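Local coordinates for protein putative hydroxymethylglutaryl-CoA synthase (PDB 3SQZ) that probably catalyses hydroxymethylglutaryl-CoA synthesis as an acyltransferase of the thiolase fold, and binds coenzyme A, at residues Ile204-Thr209 with Thr351-Lys356; Phe261-Phe266 with Asp334-Phe339. One frame throughout, in Å; residues are numbered along the deposited sequence.

Contact 1 (Ile204-Thr209 with Thr351-Lys356); sequences ILHDET and TGTLVK
Ile204 and Leu205 pair with Thr353 and Gly352 in an antiparallel ladder between strands 203-213 and 346-354, neighbours inside the large mixed sheet. Ile204 and Thr353 form the hydrogen-bonded pair: Ile204 N reaches Thr353 O at 2.8 Å, and Thr353 N returns to Ile204 O at 2.9 Å. Leu205 and Gly352 make the non-hydrogen-bonded pair that follows. One more bond comes after it, His206 N to Thr351 O, longer at 3.2 Å but nearly straight (166°), and from here the first segment runs in loop.

Water takes over where the strands part. One water lies within hydrogen-bonding distance of both His206 O and Thr351 O and bridges the two segments. A second lies 2.7 Å from Glu208 O and 2.9 Å from Thr351 OG1. The threonine hydroxyl sits between its own backbone N and carbonyl carbon (chi1 67°), which turns it to this water. At the other end of the ladder Ile204 CG1 meets Val355 CG2 at 3.6 Å, the two side chains crossing at about a right angle. The His206 ring lies beside Thr351 and Thr353, though its modelled rotation is doubtful.

Leu205 packs on Leu152 of helix 147-161, whereas Thr351 touches Tyr250 of helix 232-254. A central sheet strand that frays at a break in 203-213, with helices laid against the sheet, fits the layered alpha/beta build of the thiolase fold, here well away from the annotated sites.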
ATOM      1  N   ILE A 204     -18.038   2.012   3.788  1.00 10.75           N
ATOM      2  CA  ILE A 204     -18.744   0.756   3.994  1.00 11.93           C
ATOM      3  C   ILE A 204     -18.299  -0.230   2.926  1.00 11.88           C
ATOM      4  O   ILE A 204     -18.315   0.090   1.735  1.00 13.05           O
ATOM      5  CB  ILE A 204     -20.259   0.968   3.869  1.00 13.42           C
ATOM      6  CG1 ILE A 204     -20.745   1.927   4.957  1.00 14.90           C
ATOM      7  CG2 ILE A 204     -21.001  -0.357   3.964  1.00 14.36           C
ATOM      8  CD1 ILE A 204     -22.053   2.612   4.629  1.00 17.24           C
ATOM      9  N   LEU A 205     -17.895  -1.427   3.347  1.00 12.14           N
ATOM     10  CA  LEU A 205     -17.459  -2.455   2.409  1.00 13.05           C
ATOM     11  C   LEU A 205     -18.624  -3.362   2.052  1.00 14.43           C
ATOM     12  O   LEU A 205     -19.428  -3.729   2.908  1.00 16.45           O
ATOM     13  CB  LEU A 205     -16.329  -3.284   3.014  1.00 13.40           C
ATOM     14  CG  LEU A 205     -15.020  -2.536   3.252  1.00 13.99           C
ATOM     15  CD1 LEU A 205     -14.045  -3.399   4.038  1.00 14.91           C
ATOM     16  CD2 LEU A 205     -14.415  -2.101   1.932  1.00 15.21           C
ATOM     17  N   HIS A 206     -18.727  -3.718   0.777  1.00 15.42           N
ATOM     18  CA  HIS A 206     -19.826  -4.563   0.330  1.00 16.36           C
ATOM     19  C   HIS A 206     -19.398  -5.994   0.073  1.00 15.89           C
ATOM     20  O   HIS A 206     -18.217  -6.289  -0.007  1.00 16.63           O
ATOM     21  CB  HIS A 206     -20.485  -3.941  -0.890  1.00 17.87           C
ATOM     22  CG  HIS A 206     -21.067  -2.594  -0.597  1.00 18.58           C
ATOM     23  ND1 HIS A 206     -20.607  -1.432  -1.176  1.00 19.98           N
ATOM     24  CD2 HIS A 206     -22.040  -2.225   0.267  1.00 18.76           C
ATOM     25  CE1 HIS A 206     -21.295  -0.406  -0.705  1.00 17.96           C
ATOM     26  NE2 HIS A 206     -22.171  -0.862   0.170  1.00 20.21           N
ATOM     27  N   ASP A 207     -20.373  -6.887  -0.047  1.00 15.85           N
ATOM     28  CA  ASP A 207     -20.082  -8.313  -0.135  1.00 16.63           C
ATOM     29  C   ASP A 207     -19.903  -8.839  -1.548  1.00 15.72           C
ATOM     30  O   ASP A 207     -19.552 -10.002  -1.733  1.00 18.46           O
ATOM     31  CB  ASP A 207     -21.159  -9.127   0.573  1.00 18.74           C
ATOM     32  CG  ASP A 207     -21.078  -9.000   2.072  1.00 21.17           C
ATOM     33  OD1 ASP A 207     -19.952  -9.067   2.621  1.00 21.99           O
ATOM     34  OD2 ASP A 207     -22.138  -8.822   2.701  1.00 22.61           O
ATOM     35  N   GLU A 208     -20.149  -7.994  -2.541  1.00 13.77           N
ATOM     36  CA  GLU A 208     -19.999  -8.401  -3.928  1.00 14.37           C
ATOM     37  C   GLU A 208     -18.535  -8.270  -4.330  1.00 13.28           C
ATOM     38  O   GLU A 208     -18.046  -7.173  -4.603  1.00 13.53           O
ATOM     39  CB  GLU A 208     -20.891  -7.544  -4.829  1.00 16.25           C
ATOM     40  CG  GLU A 208     -22.397  -7.754  -4.619  1.00 18.55           C
ATOM     41  CD  GLU A 208     -22.972  -7.023  -3.413  1.00 22.26           C
ATOM     42  OE1 GLU A 208     -22.308  -6.120  -2.863  1.00 22.79           O
ATOM     43  OE2 GLU A 208     -24.112  -7.351  -3.022  1.00 25.12           O
ATOM     44  N   THR A 209     -17.830  -9.395  -4.343  1.00 12.94           N
ATOM     45  CA  THR A 209     -16.410  -9.414  -4.656  1.00 13.13           C
ATOM     46  C   THR A 209     -16.156 -10.493  -5.694  1.00 12.53           C
ATOM     47  O   THR A 209     -16.909 -11.456  -5.776  1.00 13.72           O
ATOM     48  CB  THR A 209     -15.562  -9.722  -3.402  1.00 15.06           C
ATOM     49  OG1 THR A 209     -15.910 -11.016  -2.893  1.00 17.05           O
ATOM     50  CG2 THR A 209     -15.805  -8.686  -2.319  1.00 16.22           C
ATOM     51  N   THR A 351     -15.855  -3.307  -3.768  1.00 11.37           N
ATOM     52  CA  THR A 351     -16.450  -1.979  -3.783  1.00 11.76           C
ATOM     53  C   THR A 351     -16.773  -1.504  -2.385  1.00 11.88           C
ATOM     54  O   THR A 351     -16.840  -2.290  -1.433  1.00 13.17           O
ATOM     55  CB  THR A 351     -17.756  -1.947  -4.582  1.00 13.23           C
ATOM     56  OG1 THR A 351     -18.743  -2.720  -3.889  1.00 15.52           O
ATOM     57  CG2 THR A 351     -17.561  -2.487  -5.992  1.00 15.10           C
ATOM     58  N   GLY A 352     -17.021  -0.206  -2.273  1.00 11.87           N
ATOM     59  CA  GLY A 352     -17.436   0.381  -1.017  1.00 12.33           C
ATOM     60  C   GLY A 352     -18.229   1.651  -1.244  1.00 11.87           C
ATOM     61  O   GLY A 352     -18.227   2.213  -2.343  1.00 13.17           O
ATOM     62  N   THR A 353     -18.902   2.107  -0.196  1.00 11.13           N
ATOM     63  CA  THR A 353     -19.714   3.320  -0.259  1.00 11.69           C
ATOM     64  C   THR A 353     -19.229   4.313   0.785  1.00 10.62           C
ATOM     65  O   THR A 353     -19.012   3.956   1.947  1.00 11.15           O
ATOM     66  CB  THR A 353     -21.204   3.009  -0.003  1.00 13.00           C
ATOM     67  OG1 THR A 353     -21.694   2.187  -1.064  1.00 14.70           O
ATOM     68  CG2 THR A 353     -22.028   4.290   0.045  1.00 13.58           C
ATOM     69  N   LEU A 354     -19.047   5.562   0.367  1.00 10.49           N
ATOM     70  CA  LEU A 354     -18.590   6.604   1.284  1.00 10.84           C
ATOM     71  C   LEU A 354     -19.640   6.978   2.317  1.00 10.46           C
ATOM     72  O   LEU A 354     -20.828   7.084   2.010  1.00 11.52           O
ATOM     73  CB  LEU A 354     -18.170   7.847   0.516  1.00 11.66           C
ATOM     74  CG  LEU A 354     -16.836   7.715  -0.211  1.00 12.40           C
ATOM     75  CD1 LEU A 354     -16.620   8.896  -1.145  1.00 13.57           C
ATOM     76  CD2 LEU A 354     -15.686   7.602   0.787  1.00 12.79           C
ATOM     77  N   VAL A 355     -19.172   7.221   3.534  1.00 11.06           N
ATOM     78  CA  VAL A 355     -20.015   7.560   4.666  1.00 12.01           C
ATOM     79  C   VAL A 355     -19.980   9.063   4.926  1.00 11.51           C
ATOM     80  O   VAL A 355     -18.925   9.692   4.868  1.00 11.30           O
ATOM     81  CB  VAL A 355     -19.514   6.806   5.917  1.00 12.98           C
ATOM     82  CG1 VAL A 355     -20.322   7.169   7.146  1.00 14.08           C
ATOM     83  CG2 VAL A 355     -19.562   5.306   5.664  1.00 13.44           C
ATOM     84  N   LYS A 356     -21.147   9.633   5.190  1.00 12.12           N
ATOM     85  CA  LYS A 356     -21.258  11.022   5.599  1.00 13.17           C
ATOM     86  C   LYS A 356     -20.284  11.321   6.739  1.00 12.02           C
ATOM     87  O   LYS A 356     -20.252  10.618   7.756  1.00 12.69           O
ATOM     88  CB  LYS A 356     -22.692  11.274   6.051  1.00 15.50           C
ATOM     89  CG  LYS A 356     -22.950  12.620   6.671  1.00 17.42           C
ATOM     90  CD  LYS A 356     -24.421  12.748   7.014  1.00 19.24           C
ATOM     91  CE  LYS A 356     -24.716  14.074   7.676  1.00 21.33           C
ATOM     92  NZ  LYS A 356     -26.186  14.249   7.804  1.00 21.27           N
TER
HETATM   93  O   HOH W   1     -17.826  -5.238  -2.769  1.00 18.87           O
HETATM   94  O   HOH W   2     -15.880  -4.787  -0.358  1.00 20.06           O

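Contact 2 (Phe261-Phe266 with Asp334-Phe339); sequences FAAFCF and DKIALF
Phe261 enters with its ring face against the methyl of Ala337: Ala337 CB stands 3.9 Å from the centroid of the Phe261 ring, 12° off its normal, a CH-pi contact. CG lies beside the backbone N (chi1 -58°), and this also brings CD1 up to Lys335 CB. Ala262 follows, its N bonded to Lys335 O at 2.8 Å, its methyl 3.6 Å from Asp334 CG; that carboxylate has its polar partner elsewhere, OD2 accepting from Val331 N. The backbone is kinked at Ala262 (psi -17°), and Ala263 N is buried without a partner in the model. Ala263 O accepts a bond from Ala337 N at 3.1 Å.

Phe264 supplies the second ring face to Ala337, whose CB is 3.7 Å from the centroid of the Phe264 ring. The one methyl is thus met from two sides by aromatic faces. The Phe264 ring also offers its edge to Phe339, CE1 to CB at 3.9 Å. Cys265 is gripped through its backbone at both ends: its N donates to Ala337 O, and its O accepts from Phe339 N. Its SG points to the other side of the sheet, 4.0 Å from Ile336 CG2. Phe266 ends the segment, crossing Phe339 at about a right angle.

Strand 263-266 is an outermost strand of the sheet and strand 335-342 lies just inside it. Helix 232-254 covers the phenylalanine face, Trp247 meeting Phe264 edge-to-face and Tyr239 doing the same to Phe339, which lies about 5 Å, side chain to side chain, from the predicted catalytic His267. Helix 315-326 covers Cys265 and Ile336 through Leu323, while strand 346-354 flanks 335-342.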
ATOM      1  N   PHE A 261     -20.454   3.939 -10.346  1.00 13.19           N
ATOM      2  CA  PHE A 261     -19.358   4.339  -9.474  1.00 13.08           C
ATOM      3  C   PHE A 261     -18.923   5.771  -9.717  1.00 13.52           C
ATOM      4  O   PHE A 261     -18.978   6.264 -10.842  1.00 16.49           O
ATOM      5  CB  PHE A 261     -18.197   3.364  -9.652  1.00 13.77           C
ATOM      6  CG  PHE A 261     -18.585   1.955  -9.351  1.00 13.27           C
ATOM      7  CD1 PHE A 261     -18.675   1.528  -8.037  1.00 13.14           C
ATOM      8  CD2 PHE A 261     -18.937   1.077 -10.364  1.00 13.92           C
ATOM      9  CE1 PHE A 261     -19.075   0.243  -7.738  1.00 14.26           C
ATOM     10  CE2 PHE A 261     -19.335  -0.213 -10.070  1.00 14.52           C
ATOM     11  CZ  PHE A 261     -19.407  -0.627  -8.758  1.00 14.35           C
ATOM     12  N   ALA A 262     -18.496   6.435  -8.648  1.00 11.73           N
ATOM     13  CA  ALA A 262     -18.014   7.804  -8.729  1.00 11.78           C
ATOM     14  C   ALA A 262     -16.506   7.854  -8.944  1.00 11.75           C
ATOM     15  O   ALA A 262     -15.975   8.892  -9.333  1.00 12.27           O
ATOM     16  CB  ALA A 262     -18.387   8.558  -7.466  1.00 12.98           C
ATOM     17  N   ALA A 263     -15.822   6.742  -8.674  1.00 10.98           N
ATOM     18  CA  ALA A 263     -14.371   6.659  -8.802  1.00 11.30           C
ATOM     19  C   ALA A 263     -13.965   5.201  -8.911  1.00 10.90           C
ATOM     20  O   ALA A 263     -14.638   4.307  -8.368  1.00 11.63           O
ATOM     21  CB  ALA A 263     -13.687   7.299  -7.607  1.00 11.55           C
ATOM     22  N   PHE A 264     -12.855   4.971  -9.602  1.00 11.55           N
ATOM     23  CA  PHE A 264     -12.244   3.647  -9.696  1.00 12.67           C
ATOM     24  C   PHE A 264     -10.803   3.765  -9.213  1.00 12.91           C
ATOM     25  O   PHE A 264     -10.073   4.648  -9.674  1.00 15.87           O
ATOM     26  CB  PHE A 264     -12.288   3.147 -11.150  1.00 15.64           C
ATOM     27  CG  PHE A 264     -12.536   1.653 -11.287  1.00 18.53           C
ATOM     28  CD1 PHE A 264     -11.636   0.735 -10.767  1.00 19.29           C
ATOM     29  CD2 PHE A 264     -13.657   1.167 -11.958  1.00 19.96           C
ATOM     30  CE1 PHE A 264     -11.858  -0.635 -10.884  1.00 19.74           C
ATOM     31  CE2 PHE A 264     -13.883  -0.203 -12.089  1.00 20.97           C
ATOM     32  CZ  PHE A 264     -12.978  -1.109 -11.557  1.00 19.55           C
ATOM     33  N   CYS A 265     -10.402   2.907  -8.276  1.00 11.34           N
ATOM     34  CA  CYS A 265      -9.033   2.883  -7.749  1.00 11.43           C
ATOM     35  C   CYS A 265      -8.315   1.634  -8.229  1.00 10.25           C
ATOM     36  O   CYS A 265      -8.907   0.558  -8.293  1.00 11.42           O
ATOM     37  CB  CYS A 265      -9.034   2.889  -6.225  1.00 13.10           C
ATOM     38  SG  CYS A 265      -9.636   4.418  -5.501  1.00 15.72           S
ATOM     39  N   PHE A 266      -7.032   1.794  -8.535  1.00  9.80           N
ATOM     40  CA  PHE A 266      -6.210   0.724  -9.074  1.00  9.81           C
ATOM     41  C   PHE A 266      -4.962   0.511  -8.252  1.00 10.28           C
ATOM     42  O   PHE A 266      -4.455   1.422  -7.615  1.00 11.19           O
ATOM     43  CB  PHE A 266      -5.784   1.062 -10.503  1.00 11.21           C
ATOM     44  CG  PHE A 266      -6.937   1.324 -11.414  1.00 11.39           C
ATOM     45  CD1 PHE A 266      -7.483   0.307 -12.177  1.00 12.71           C
ATOM     46  CD2 PHE A 266      -7.513   2.584 -11.474  1.00 12.05           C
ATOM     47  CE1 PHE A 266      -8.571   0.546 -12.997  1.00 13.61           C
ATOM     48  CE2 PHE A 266      -8.605   2.828 -12.288  1.00 13.39           C
ATOM     49  CZ  PHE A 266      -9.131   1.811 -13.059  1.00 14.04           C
ATOM     50  N   ASP A 334     -21.614   8.038  -2.507  1.00 12.08           N
ATOM     51  CA  ASP A 334     -20.892   7.652  -3.717  1.00 11.77           C
ATOM     52  C   ASP A 334     -20.248   6.286  -3.518  1.00 11.24           C
ATOM     53  O   ASP A 334     -19.727   5.978  -2.437  1.00 12.18           O
ATOM     54  CB  ASP A 334     -19.790   8.658  -4.045  1.00 11.88           C
ATOM     55  CG  ASP A 334     -20.293   9.902  -4.757  1.00 12.65           C
ATOM     56  OD1 ASP A 334     -21.418   9.898  -5.299  1.00 14.28           O
ATOM     57  OD2 ASP A 334     -19.516  10.887  -4.803  1.00 12.79           O
ATOM     58  N   LYS A 335     -20.260   5.486  -4.579  1.00 11.47           N
ATOM     59  CA  LYS A 335     -19.624   4.178  -4.560  1.00 11.46           C
ATOM     60  C   LYS A 335     -18.300   4.214  -5.290  1.00 11.29           C
ATOM     61  O   LYS A 335     -18.131   4.916  -6.287  1.00 12.51           O
ATOM     62  CB  LYS A 335     -20.527   3.130  -5.209  1.00 13.51           C
ATOM     63  CG  LYS A 335     -21.820   2.906  -4.463  1.00 17.70           C
ATOM     64  CD  LYS A 335     -22.615   1.762  -5.073  1.00 22.73           C
ATOM     65  CE  LYS A 335     -23.723   2.276  -5.978  1.00 26.43           C
ATOM     66  NZ  LYS A 335     -24.771   2.987  -5.192  1.00 27.81           N
ATOM     67  N   ILE A 336     -17.353   3.443  -4.772  1.00 10.43           N
ATOM     68  CA  ILE A 336     -16.018   3.363  -5.333  1.00 10.67           C
ATOM     69  C   ILE A 336     -15.742   1.909  -5.668  1.00 10.65           C
ATOM     70  O   ILE A 336     -16.044   1.016  -4.873  1.00 11.43           O
ATOM     71  CB  ILE A 336     -14.964   3.862  -4.318  1.00 11.34           C
ATOM     72  CG1 ILE A 336     -15.239   5.327  -3.972  1.00 13.19           C
ATOM     73  CG2 ILE A 336     -13.547   3.697  -4.865  1.00 11.69           C
ATOM     74  CD1 ILE A 336     -14.360   5.871  -2.878  1.00 13.39           C
ATOM     75  N   ALA A 337     -15.202   1.669  -6.859  1.00 10.48           N
ATOM     76  CA  ALA A 337     -14.756   0.334  -7.248  1.00 10.49           C
ATOM     77  C   ALA A 337     -13.246   0.285  -7.142  1.00  9.90           C
ATOM     78  O   ALA A 337     -12.559   1.246  -7.507  1.00 10.88           O
ATOM     79  CB  ALA A 337     -15.197   0.014  -8.662  1.00 12.13           C
ATOM     80  N   LEU A 338     -12.736  -0.838  -6.649  1.00 10.24           N
ATOM     81  CA  LEU A 338     -11.309  -1.016  -6.436  1.00 10.45           C
ATOM     82  C   LEU A 338     -10.817  -2.282  -7.140  1.00 10.63           C
ATOM     83  O   LEU A 338     -11.437  -3.351  -7.030  1.00 11.65           O
ATOM     84  CB  LEU A 338     -10.997  -1.089  -4.938  1.00 11.16           C
ATOM     85  CG  LEU A 338     -11.353   0.169  -4.135  1.00 11.78           C
ATOM     86  CD1 LEU A 338     -12.727   0.050  -3.482  1.00 12.60           C
ATOM     87  CD2 LEU A 338     -10.289   0.455  -3.095  1.00 11.93           C
ATOM     88  N   PHE A 339      -9.702  -2.150  -7.859  1.00  9.84           N
ATOM     89  CA  PHE A 339      -9.062  -3.257  -8.557  1.00 10.57           C
ATOM     90  C   PHE A 339      -7.724  -3.560  -7.926  1.00 10.61           C
ATOM     91  O   PHE A 339      -6.778  -2.770  -8.038  1.00 12.40           O
ATOM     92  CB  PHE A 339      -8.808  -2.952 -10.033  1.00 12.97           C
ATOM     93  CG  PHE A 339      -7.884  -3.961 -10.693  1.00 14.16           C
ATOM     94  CD1 PHE A 339      -8.311  -5.267 -10.913  1.00 15.27           C
ATOM     95  CD2 PHE A 339      -6.595  -3.620 -11.073  1.00 14.56           C
ATOM     96  CE1 PHE A 339      -7.480  -6.206 -11.513  1.00 16.24           C
ATOM     97  CE2 PHE A 339      -5.767  -4.561 -11.670  1.00 16.03           C
ATOM     98  CZ  PHE A 339      -6.207  -5.851 -11.893  1.00 16.02           C
TER

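From the N terminus the chain first lays down 204-209, then passes through helix 232-254 to 261-266, which includes the outermost strand 263-266. It next makes a mainly helical excursion and comes back at 334-339, closing contact 2 as a parallel crossover. Directly afterwards strand 346-354 follows 335-342 as its antiparallel neighbour and carries 351-356 against 204-209, so contact 1 closes the longer loop with contact 2 nested inside. The two contacts touch through this neighbouring pair of strands, with probable hydrogen bonds from Ile336 N to Gly352 O and from Leu354 N to Asp334 O. Together they join four adjacent strands of one mixed sheet.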